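Local atomic coordinates of endoglucanase (Fervidobacterium pennivorans DSM 9078, PDB entry 6KDD), a protein that probably hydrolyses beta-1,4-glucosidic linkages in cellulose-like glucans with a TIM-barrel catalytic domain. Residues A[23-28]-A[291-296]; A[99-104]-A[141-146]; A[185-190]-A[246-251]. One frame throughout, in Å; residues are numbered along the deposited sequence.

Contact 1. Residues A[23-28]-A[291-296]; sequences GVNIGN and AYWEFC
Gly23, Val24 and Asn25 run parallel to Ala291 and Tyr292, pairing the first and last strands and so closing the eight-stranded TIM barrel. Among the backbone bonds, Tyr292 N donates to Gly23 O (2.9 Å), and Asn25 N to Tyr292 O (2.8 Å). Phe295 N, in the loop that follows, donates to Asn25 O at 3.0 Å but bent to 137°. The cis peptide between Trp293 and Glu294, a feature familiar at the end of the eighth strand in related glycosidases, lies just before Phe295.

Among the side-chain bonds, Asn25 ND2 donates to Tyr292 O at 3.1 Å, from above the carbonyl plane; that oxygen thus takes two bonds from one residue. CG of Asn25, beside the backbone N (chi1 -79°), lets ND2 and N share it. ND2 also bonds Gly259 O, and OD1 bonds Arg59. An alanine here would remove the amide, and Arg59 and Gly259 would probably each lose a mate. Two waters add further links: one accepts from Gly27 N and Cys296 N, while the other donates to Asn28 OD1 and Glu294 OE2. Asn28 ND2 itself bonds Trp38 O, and Glu294 OE1 bonds Ala297 N.

Carbon packing fills the rest. Asn25 CB lies 3.4 Å from Trp293 CE3, the two side chains crossing at about a right angle, while Glu294 CG sits over one face of the indole. Gly27 CA is 3.8 Å from Trp293 CH2, where a beta carbon would collide with the ring. Val24 CG2 lies at the edge of the Tyr292 ring and 3.9 Å from Phe295 CB.

The amide of Asn25 thus meets two carbonyl oxygens and an arginine at once, a neutral group able both to give and to accept bonds where the barrel closes.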
loop_
_atom_site.group_PDB
_atom_site.type_symbol
_atom_site.label_atom_id
_atom_site.label_comp_id
_atom_site.label_asym_id
_atom_site.label_seq_id
_atom_site.Cartn_x
_atom_site.Cartn_y
_atom_site.Cartn_z
ATOM N N GLY A 23 -6.714 5.620 -5.757
ATOM C CA GLY A 23 -6.923 4.568 -4.776
ATOM C C GLY A 23 -6.847 5.079 -3.348
ATOM O O GLY A 23 -6.328 6.190 -3.112
ATOM N N VAL A 24 -7.336 4.236 -2.412
ATOM C CA VAL A 24 -7.216 4.580 -1.010
ATOM C C VAL A 24 -6.919 3.314 -0.207
ATOM O O VAL A 24 -7.447 2.239 -0.455
ATOM C CB VAL A 24 -8.444 5.347 -0.485
ATOM C CG1 VAL A 24 -9.722 4.510 -0.540
ATOM C CG2 VAL A 24 -8.222 5.937 0.905
ATOM N N ASN A 25 -6.063 3.465 0.799
ATOM C CA ASN A 25 -5.827 2.366 1.711
ATOM C C ASN A 25 -6.949 2.299 2.748
ATOM O O ASN A 25 -7.286 3.328 3.332
ATOM C CB ASN A 25 -4.500 2.621 2.421
ATOM C CG ASN A 25 -3.320 2.265 1.548
ATOM O OD1 ASN A 25 -2.847 1.125 1.580
ATOM N ND2 ASN A 25 -2.752 3.276 0.896
ATOM N N ILE A 26 -7.410 1.084 3.078
ATOM C CA ILE A 26 -8.230 0.954 4.288
ATOM C C ILE A 26 -7.312 0.543 5.425
ATOM O O ILE A 26 -7.103 -0.652 5.606
ATOM C CB ILE A 26 -9.322 -0.127 4.119
ATOM C CG1 ILE A 26 -10.006 -0.077 2.749
ATOM C CG2 ILE A 26 -10.290 -0.127 5.315
ATOM C CD1 ILE A 26 -10.540 1.262 2.396
ATOM N N GLY A 27 -6.754 1.526 6.144
ATOM C CA GLY A 27 -5.732 1.248 7.138
ATOM C C GLY A 27 -6.302 1.243 8.562
ATOM O O GLY A 27 -7.486 1.621 8.797
ATOM N N ASN A 28 -5.437 0.810 9.513
ATOM C CA ASN A 28 -5.808 0.700 10.927
ATOM C C ASN A 28 -6.888 -0.354 11.145
ATOM O O ASN A 28 -7.642 -0.278 12.125
ATOM C CB ASN A 28 -6.219 2.049 11.545
ATOM C CG ASN A 28 -5.011 2.916 11.828
ATOM O OD1 ASN A 28 -4.196 3.162 10.937
ATOM N ND2 ASN A 28 -4.896 3.420 13.044
ATOM N N ALA A 291 -2.428 5.205 -4.039
ATOM C CA ALA A 291 -3.376 4.904 -2.974
ATOM C C ALA A 291 -3.035 5.763 -1.764
ATOM O O ALA A 291 -1.949 5.673 -1.169
ATOM C CB ALA A 291 -3.403 3.436 -2.631
ATOM N N TYR A 292 -3.995 6.621 -1.430
ATOM C CA TYR A 292 -3.838 7.532 -0.323
ATOM C C TYR A 292 -3.787 6.758 1.001
ATOM O O TYR A 292 -4.539 5.802 1.177
ATOM C CB TYR A 292 -4.983 8.540 -0.338
ATOM C CG TYR A 292 -4.921 9.476 0.844
ATOM C CD1 TYR A 292 -3.938 10.465 0.902
ATOM C CD2 TYR A 292 -5.805 9.344 1.915
ATOM C CE1 TYR A 292 -3.827 11.291 2.018
ATOM C CE2 TYR A 292 -5.748 10.215 3.002
ATOM C CZ TYR A 292 -4.734 11.160 3.058
ATOM O OH TYR A 292 -4.628 11.986 4.134
ATOM N N TRP A 293 -2.948 7.224 1.940
ATOM C CA TRP A 293 -2.952 6.708 3.315
ATOM C C TRP A 293 -3.556 7.758 4.242
ATOM O O TRP A 293 -2.921 8.789 4.450
ATOM C CB TRP A 293 -1.524 6.405 3.813
ATOM C CG TRP A 293 -1.546 5.759 5.173
ATOM C CD1 TRP A 293 -1.423 6.366 6.401
ATOM C CD2 TRP A 293 -1.733 4.354 5.433
ATOM N NE1 TRP A 293 -1.476 5.413 7.402
ATOM C CE2 TRP A 293 -1.649 4.173 6.840
ATOM C CE3 TRP A 293 -1.911 3.225 4.612
ATOM C CZ2 TRP A 293 -1.837 2.918 7.438
ATOM C CZ3 TRP A 293 -2.037 1.976 5.200
ATOM C CH2 TRP A 293 -2.040 1.833 6.598
ATOM N N GLU A 294 -4.752 7.531 4.815
ATOM C CA GLU A 294 -5.618 6.373 4.574
ATOM C C GLU A 294 -7.071 6.838 4.694
ATOM O O GLU A 294 -7.325 8.053 4.825
ATOM C CB GLU A 294 -5.270 5.175 5.469
ATOM C CG GLU A 294 -4.771 5.561 6.861
ATOM C CD GLU A 294 -5.745 6.268 7.785
ATOM O OE1 GLU A 294 -6.991 6.164 7.584
ATOM O OE2 GLU A 294 -5.255 6.922 8.725
ATOM N N PHE A 295 -8.024 5.892 4.609
ATOM C CA PHE A 295 -9.434 6.217 4.429
ATOM C C PHE A 295 -10.041 6.954 5.628
ATOM O O PHE A 295 -10.565 8.059 5.437
ATOM C CB PHE A 295 -10.228 4.946 4.128
ATOM C CG PHE A 295 -11.732 5.101 4.137
ATOM C CD1 PHE A 295 -12.357 5.962 3.227
ATOM C CD2 PHE A 295 -12.523 4.312 4.974
ATOM C CE1 PHE A 295 -13.745 6.070 3.206
ATOM C CE2 PHE A 295 -13.904 4.446 4.981
ATOM C CZ PHE A 295 -14.515 5.332 4.100
ATOM N N CYS A 296 -10.008 6.360 6.847
ATOM C CA CYS A 296 -10.765 6.971 7.941
ATOM C C CYS A 296 -10.095 7.028 9.322
ATOM O O CYS A 296 -10.803 7.297 10.311
ATOM C CB CYS A 296 -12.111 6.278 8.146
ATOM S SG CYS A 296 -11.976 4.487 8.458
HETATM O O HOH W 1 -8.302 3.641 7.033
HETATM O O HOH W 2 -3.348 5.591 10.129
#

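Contact 2. Residues A[99-104]-A[141-146]; sequences IINTHH and IYNEPA
His103 carries the carboxamide of Asn143 flat over one face of its imidazole, the two planes only 7° apart. Asn143 OD1 stands 3.1 Å from His103 NE2, but over the ring and too poorly aligned for a hydrogen bond, so this is stacking. Asn143 CB adds a CH-pi contact, 3.7 Å from the ring centroid of His103. At the edges of that imidazole, in its plane, lie Asn101 CG and His104 CG, and His103 ND1 in turn sits over the centre of the His104 ring. The Tyr142 ring receives Thr102 CG2 at its edge, 4.0 Å from Tyr142 CD1.

Here the loops that follow the third and fourth barrel strands meet. Asn143, Glu144 and Pro145 form the Asn-Glu-Pro signature of the family, in which the glutamate is probably the acid/base catalyst. A backbone bond from Asn143 N to Thr102 O (3.0 Å, 154°) ties the two loops. With CG anti to the backbone N (chi1 177°), Asn143 lays its amide over the imidazole face while ND2 bonds Glu260 OE2. Water accepts from His104 N and donates to Asn143 OD1, bridging the loops; Tyr142 OH bonds Phe105 N.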
loop_
_atom_site.group_PDB
_atom_site.type_symbol
_atom_site.label_atom_id
_atom_site.label_comp_id
_atom_site.label_asym_id
_atom_site.label_seq_id
_atom_site.Cartn_x
_atom_site.Cartn_y
_atom_site.Cartn_z
ATOM N N ILE A 99 -6.373 -4.520 -3.986
ATOM C CA ILE A 99 -5.036 -5.006 -3.731
ATOM C C ILE A 99 -5.012 -5.535 -2.302
ATOM O O ILE A 99 -5.337 -4.799 -1.350
ATOM C CB ILE A 99 -3.992 -3.888 -3.893
ATOM C CG1 ILE A 99 -3.978 -3.357 -5.322
ATOM C CG2 ILE A 99 -2.634 -4.439 -3.425
ATOM C CD1 ILE A 99 -3.568 -1.899 -5.474
ATOM N N ILE A 100 -4.619 -6.806 -2.177
ATOM C CA ILE A 100 -4.389 -7.395 -0.864
ATOM C C ILE A 100 -2.890 -7.672 -0.715
ATOM O O ILE A 100 -2.211 -8.109 -1.657
ATOM C CB ILE A 100 -5.225 -8.675 -0.640
ATOM C CG1 ILE A 100 -4.979 -9.732 -1.727
ATOM C CG2 ILE A 100 -6.713 -8.330 -0.534
ATOM C CD1 ILE A 100 -5.522 -11.112 -1.342
ATOM N N ASN A 101 -2.395 -7.451 0.503
ATOM C CA ASN A 101 -0.982 -7.665 0.749
ATOM C C ASN A 101 -0.787 -8.575 1.962
ATOM O O ASN A 101 -1.746 -9.102 2.546
ATOM C CB ASN A 101 -0.247 -6.326 0.910
ATOM C CG ASN A 101 -0.529 -5.669 2.244
ATOM O OD1 ASN A 101 -1.024 -6.302 3.184
ATOM N ND2 ASN A 101 -0.203 -4.387 2.334
ATOM N N THR A 102 0.495 -8.722 2.352
ATOM C CA THR A 102 0.852 -9.098 3.704
ATOM C C THR A 102 1.555 -7.878 4.327
ATOM O O THR A 102 2.316 -7.196 3.650
ATOM C CB THR A 102 1.742 -10.361 3.714
ATOM O OG1 THR A 102 0.947 -11.422 3.180
ATOM C CG2 THR A 102 2.243 -10.738 5.095
ATOM N N HIS A 103 1.288 -7.614 5.604
ATOM C CA HIS A 103 1.672 -6.358 6.230
ATOM C C HIS A 103 1.987 -6.616 7.700
ATOM O O HIS A 103 1.288 -7.391 8.354
ATOM C CB HIS A 103 0.422 -5.447 6.133
ATOM C CG HIS A 103 0.627 -3.968 6.053
ATOM N ND1 HIS A 103 0.986 -3.197 7.162
ATOM C CD2 HIS A 103 0.369 -3.092 5.063
ATOM C CE1 HIS A 103 0.953 -1.908 6.842
ATOM N NE2 HIS A 103 0.595 -1.823 5.560
ATOM N N HIS A 104 2.977 -5.906 8.251
ATOM C CA HIS A 104 3.308 -5.991 9.677
ATOM C C HIS A 104 3.621 -7.432 10.105
ATOM O O HIS A 104 3.157 -7.873 11.167
ATOM C CB HIS A 104 2.275 -5.322 10.610
ATOM C CG HIS A 104 2.225 -3.832 10.429
ATOM N ND1 HIS A 104 1.056 -3.074 10.577
ATOM C CD2 HIS A 104 3.187 -2.956 10.051
ATOM C CE1 HIS A 104 1.325 -1.786 10.345
ATOM N NE2 HIS A 104 2.615 -1.703 9.994
ATOM N N ILE A 141 3.154 -8.745 -2.422
ATOM C CA ILE A 141 3.820 -9.750 -1.590
ATOM C C ILE A 141 4.051 -9.264 -0.158
ATOM O O ILE A 141 3.738 -9.954 0.814
ATOM C CB ILE A 141 5.144 -10.188 -2.261
ATOM C CG1 ILE A 141 4.809 -10.955 -3.545
ATOM C CG2 ILE A 141 5.966 -11.021 -1.276
ATOM C CD1 ILE A 141 6.007 -11.448 -4.329
ATOM N N TYR A 142 4.704 -8.103 -0.010
ATOM C CA TYR A 142 4.957 -7.665 1.352
ATOM C C TYR A 142 5.068 -6.133 1.402
ATOM O O TYR A 142 5.684 -5.556 0.538
ATOM C CB TYR A 142 6.245 -8.304 1.887
ATOM C CG TYR A 142 6.378 -8.010 3.348
ATOM C CD1 TYR A 142 5.422 -8.488 4.226
ATOM C CD2 TYR A 142 7.344 -7.139 3.828
ATOM C CE1 TYR A 142 5.451 -8.159 5.565
ATOM C CE2 TYR A 142 7.430 -6.857 5.184
ATOM C CZ TYR A 142 6.463 -7.338 6.035
ATOM O OH TYR A 142 6.493 -7.077 7.366
ATOM N N ASN A 143 4.447 -5.525 2.411
ATOM C CA ASN A 143 4.450 -4.087 2.673
ATOM C C ASN A 143 5.809 -3.674 3.268
ATOM O O ASN A 143 6.216 -4.230 4.267
ATOM C CB ASN A 143 3.347 -3.726 3.686
ATOM C CG ASN A 143 3.349 -2.253 4.063
ATOM O OD1 ASN A 143 3.690 -1.896 5.198
ATOM N ND2 ASN A 143 3.017 -1.399 3.120
ATOM N N GLU A 144 6.501 -2.729 2.622
ATOM C CA GLU A 144 7.617 -2.000 3.239
ATOM C C GLU A 144 8.642 -2.957 3.850
ATOM O O GLU A 144 8.833 -2.989 5.058
ATOM C CB GLU A 144 7.080 -1.061 4.327
ATOM C CG GLU A 144 6.348 0.107 3.706
ATOM C CD GLU A 144 5.897 1.121 4.754
ATOM O OE1 GLU A 144 6.250 0.975 5.918
ATOM O OE2 GLU A 144 5.256 2.075 4.363
ATOM N N PRO A 145 9.357 -3.744 3.027
ATOM C CA PRO A 145 10.549 -4.462 3.511
ATOM C C PRO A 145 11.526 -3.441 4.107
ATOM O O PRO A 145 11.708 -2.358 3.570
ATOM C CB PRO A 145 11.143 -5.050 2.209
ATOM C CG PRO A 145 9.975 -5.101 1.219
ATOM C CD PRO A 145 9.130 -3.881 1.573
ATOM N N ALA A 146 12.081 -3.773 5.256
ATOM C CA ALA A 146 12.957 -2.868 5.972
ATOM C C ALA A 146 13.634 -3.656 7.080
ATOM O O ALA A 146 13.456 -4.875 7.193
ATOM C CB ALA A 146 12.172 -1.693 6.517
HETATM O O HOH W 3 4.754 -4.173 7.008
#

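Contact 3. Residues A[185-190]-A[246-251]; sequences SAVRSL and SDWAKQ
Trp248 reaches from helix 232-252 onto the 3-10 turn of residues 185-188, and its contacts change from atom to atom. CB touches Val187 CG1 and Arg188 NE, each at 3.9 Å, the arginine nitrogen approaching with the edge of its guanidinium. With CG anti to the backbone N (chi1 176°), the indole is carried out to the turn. On the pyrrole side, Trp248 CD1 meets Arg188 CG at 3.9 Å, and Trp248 NE1 comes within 3.7 Å of Arg188 CA. On the benzene side, Trp248 CE3 packs against Val187 CG1 at 3.5 Å. Farther out, Trp248 CZ2 lies 3.2 Å from Val187 O, which stands over the ring face and also accepts the backbone bond of Leu190 N. At the tip, Trp248 CH2 meets Leu190 CD2 at 4.2 Å.

Arg188 slides past the indole in the opposite direction and makes a cation-pi contact with Tyr244, which lies on the helix of Trp248. Asp247 has its salt bridge with Lys243. Outside the two segments, Leu192, Val254 and Ile256 also touch Trp248.

A broad aromatic suits this place: with no hydrogen bond between the segments, the outer helix and the turn are joined chiefly by van der Waals packing against the Trp248 side chain, while Arg188 NE is buried without a partner.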
loop_
_atom_site.group_PDB
_atom_site.type_symbol
_atom_site.label_atom_id
_atom_site.label_comp_id
_atom_site.label_asym_id
_atom_site.label_seq_id
_atom_site.Cartn_x
_atom_site.Cartn_y
_atom_site.Cartn_z
ATOM N N SER A 185 13.723 6.407 -2.993
ATOM C CA SER A 185 15.119 6.264 -3.364
ATOM C C SER A 185 15.485 4.795 -3.585
ATOM O O SER A 185 16.367 4.518 -4.382
ATOM C CB SER A 185 16.043 6.962 -2.391
ATOM O OG SER A 185 16.119 6.240 -1.168
ATOM N N ALA A 186 14.745 3.863 -2.957
ATOM C CA ALA A 186 15.124 2.460 -2.852
ATOM C C ALA A 186 14.797 1.665 -4.119
ATOM O O ALA A 186 15.216 0.514 -4.284
ATOM C CB ALA A 186 14.507 1.850 -1.615
ATOM N N VAL A 187 14.081 2.321 -5.030
ATOM C CA VAL A 187 13.627 1.776 -6.298
ATOM C C VAL A 187 14.828 1.268 -7.103
ATOM O O VAL A 187 14.803 0.137 -7.604
ATOM C CB VAL A 187 12.724 2.836 -6.960
ATOM C CG1 VAL A 187 13.184 3.604 -8.202
ATOM C CG2 VAL A 187 11.224 2.603 -6.798
ATOM N N ARG A 188 15.923 2.046 -7.099
ATOM C CA ARG A 188 17.142 1.703 -7.822
ATOM C C ARG A 188 17.815 0.470 -7.219
ATOM O O ARG A 188 18.563 -0.221 -7.910
ATOM C CB ARG A 188 18.122 2.880 -7.861
ATOM C CG ARG A 188 17.615 4.089 -8.631
ATOM C CD ARG A 188 18.536 4.544 -9.748
ATOM N NE ARG A 188 17.770 5.576 -10.426
ATOM C CZ ARG A 188 18.143 6.840 -10.584
ATOM N NH1 ARG A 188 19.326 7.250 -10.154
ATOM N NH2 ARG A 188 17.326 7.683 -11.194
ATOM N N SER A 189 17.526 0.135 -5.955
ATOM C CA SER A 189 18.191 -1.028 -5.383
ATOM C C SER A 189 17.378 -2.329 -5.536
ATOM O O SER A 189 17.705 -3.382 -4.973
ATOM C CB SER A 189 18.686 -0.747 -3.991
ATOM O OG SER A 189 17.780 -1.229 -3.030
ATOM N N LEU A 190 16.349 -2.293 -6.383
ATOM C CA LEU A 190 15.494 -3.459 -6.581
ATOM C C LEU A 190 15.984 -4.240 -7.805
ATOM O O LEU A 190 16.165 -3.661 -8.866
ATOM C CB LEU A 190 14.091 -2.884 -6.794
ATOM C CG LEU A 190 12.870 -3.760 -6.552
ATOM C CD1 LEU A 190 12.845 -4.399 -5.176
ATOM C CD2 LEU A 190 11.627 -2.918 -6.808
ATOM N N SER A 246 10.501 7.692 -11.933
ATOM C CA SER A 246 10.015 7.612 -13.305
ATOM C C SER A 246 11.141 7.191 -14.247
ATOM O O SER A 246 10.959 6.302 -15.088
ATOM C CB SER A 246 9.465 8.941 -13.712
ATOM O OG SER A 246 9.023 8.907 -15.065
ATOM N N ASP A 247 12.290 7.869 -14.110
ATOM C CA ASP A 247 13.457 7.623 -14.944
ATOM C C ASP A 247 13.850 6.154 -14.839
ATOM O O ASP A 247 14.069 5.506 -15.858
ATOM C CB ASP A 247 14.618 8.602 -14.665
ATOM C CG ASP A 247 14.367 9.995 -15.217
ATOM O OD1 ASP A 247 13.514 10.125 -16.121
ATOM O OD2 ASP A 247 14.974 10.955 -14.705
ATOM N N TRP A 248 13.924 5.649 -13.606
ATOM C CA TRP A 248 14.242 4.251 -13.356
ATOM C C TRP A 248 13.169 3.312 -13.925
ATOM O O TRP A 248 13.489 2.259 -14.492
ATOM C CB TRP A 248 14.434 4.033 -11.858
ATOM C CG TRP A 248 14.669 2.603 -11.478
ATOM C CD1 TRP A 248 15.864 1.947 -11.415
ATOM C CD2 TRP A 248 13.665 1.635 -11.112
ATOM N NE1 TRP A 248 15.684 0.650 -11.000
ATOM C CE2 TRP A 248 14.339 0.426 -10.824
ATOM C CE3 TRP A 248 12.272 1.686 -10.963
ATOM C CZ2 TRP A 248 13.662 -0.731 -10.439
ATOM C CZ3 TRP A 248 11.608 0.539 -10.590
ATOM C CH2 TRP A 248 12.294 -0.649 -10.319
ATOM N N ALA A 249 11.888 3.674 -13.752
ATOM C CA ALA A 249 10.809 2.790 -14.185
ATOM C C ALA A 249 10.749 2.714 -15.714
ATOM O O ALA A 249 10.471 1.665 -16.269
ATOM C CB ALA A 249 9.478 3.222 -13.611
ATOM N N LYS A 250 10.955 3.849 -16.387
ATOM C CA LYS A 250 10.966 3.885 -17.839
ATOM C C LYS A 250 12.116 3.024 -18.363
ATOM O O LYS A 250 11.927 2.238 -19.292
ATOM C CB LYS A 250 11.027 5.338 -18.308
ATOM C CG LYS A 250 9.726 6.103 -18.118
ATOM C CD LYS A 250 9.760 7.462 -18.746
ATOM C CE LYS A 250 8.405 8.124 -18.737
ATOM N NZ LYS A 250 8.549 9.597 -18.845
ATOM N N GLN A 251 13.287 3.126 -17.727
ATOM C CA GLN A 251 14.443 2.355 -18.175
ATOM C C GLN A 251 14.223 0.858 -17.956
ATOM O O GLN A 251 14.751 0.048 -18.705
ATOM C CB GLN A 251 15.766 2.907 -17.629
ATOM C CG GLN A 251 16.510 2.001 -16.653
ATOM C CD GLN A 251 17.478 2.777 -15.784
ATOM O OE1 GLN A 251 17.702 3.973 -15.978
ATOM N NE2 GLN A 251 18.053 2.106 -14.798
#

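Following the chain, residues 23-28 open contact 1 on the first barrel strand, and it closes at 291-296, at the end of the eighth strand and in the loop after it, so its loop takes in nearly the whole barrel. Contacts 2 and 3 are both nested inside it, in series. Contact 2 closes first, between 99-104 and 141-146, joining the loops that follow the third and fourth strands across helices 106-110 and 112-129. Contact 3 then spans from 185-190, ahead of strand 198-204, to helix 232-252 on the barrel's outside. None of the loops cross. The centres of contacts 1 and 2 lie about 14 Å apart; contact 3 is more remote, about 24 Å from contact 1.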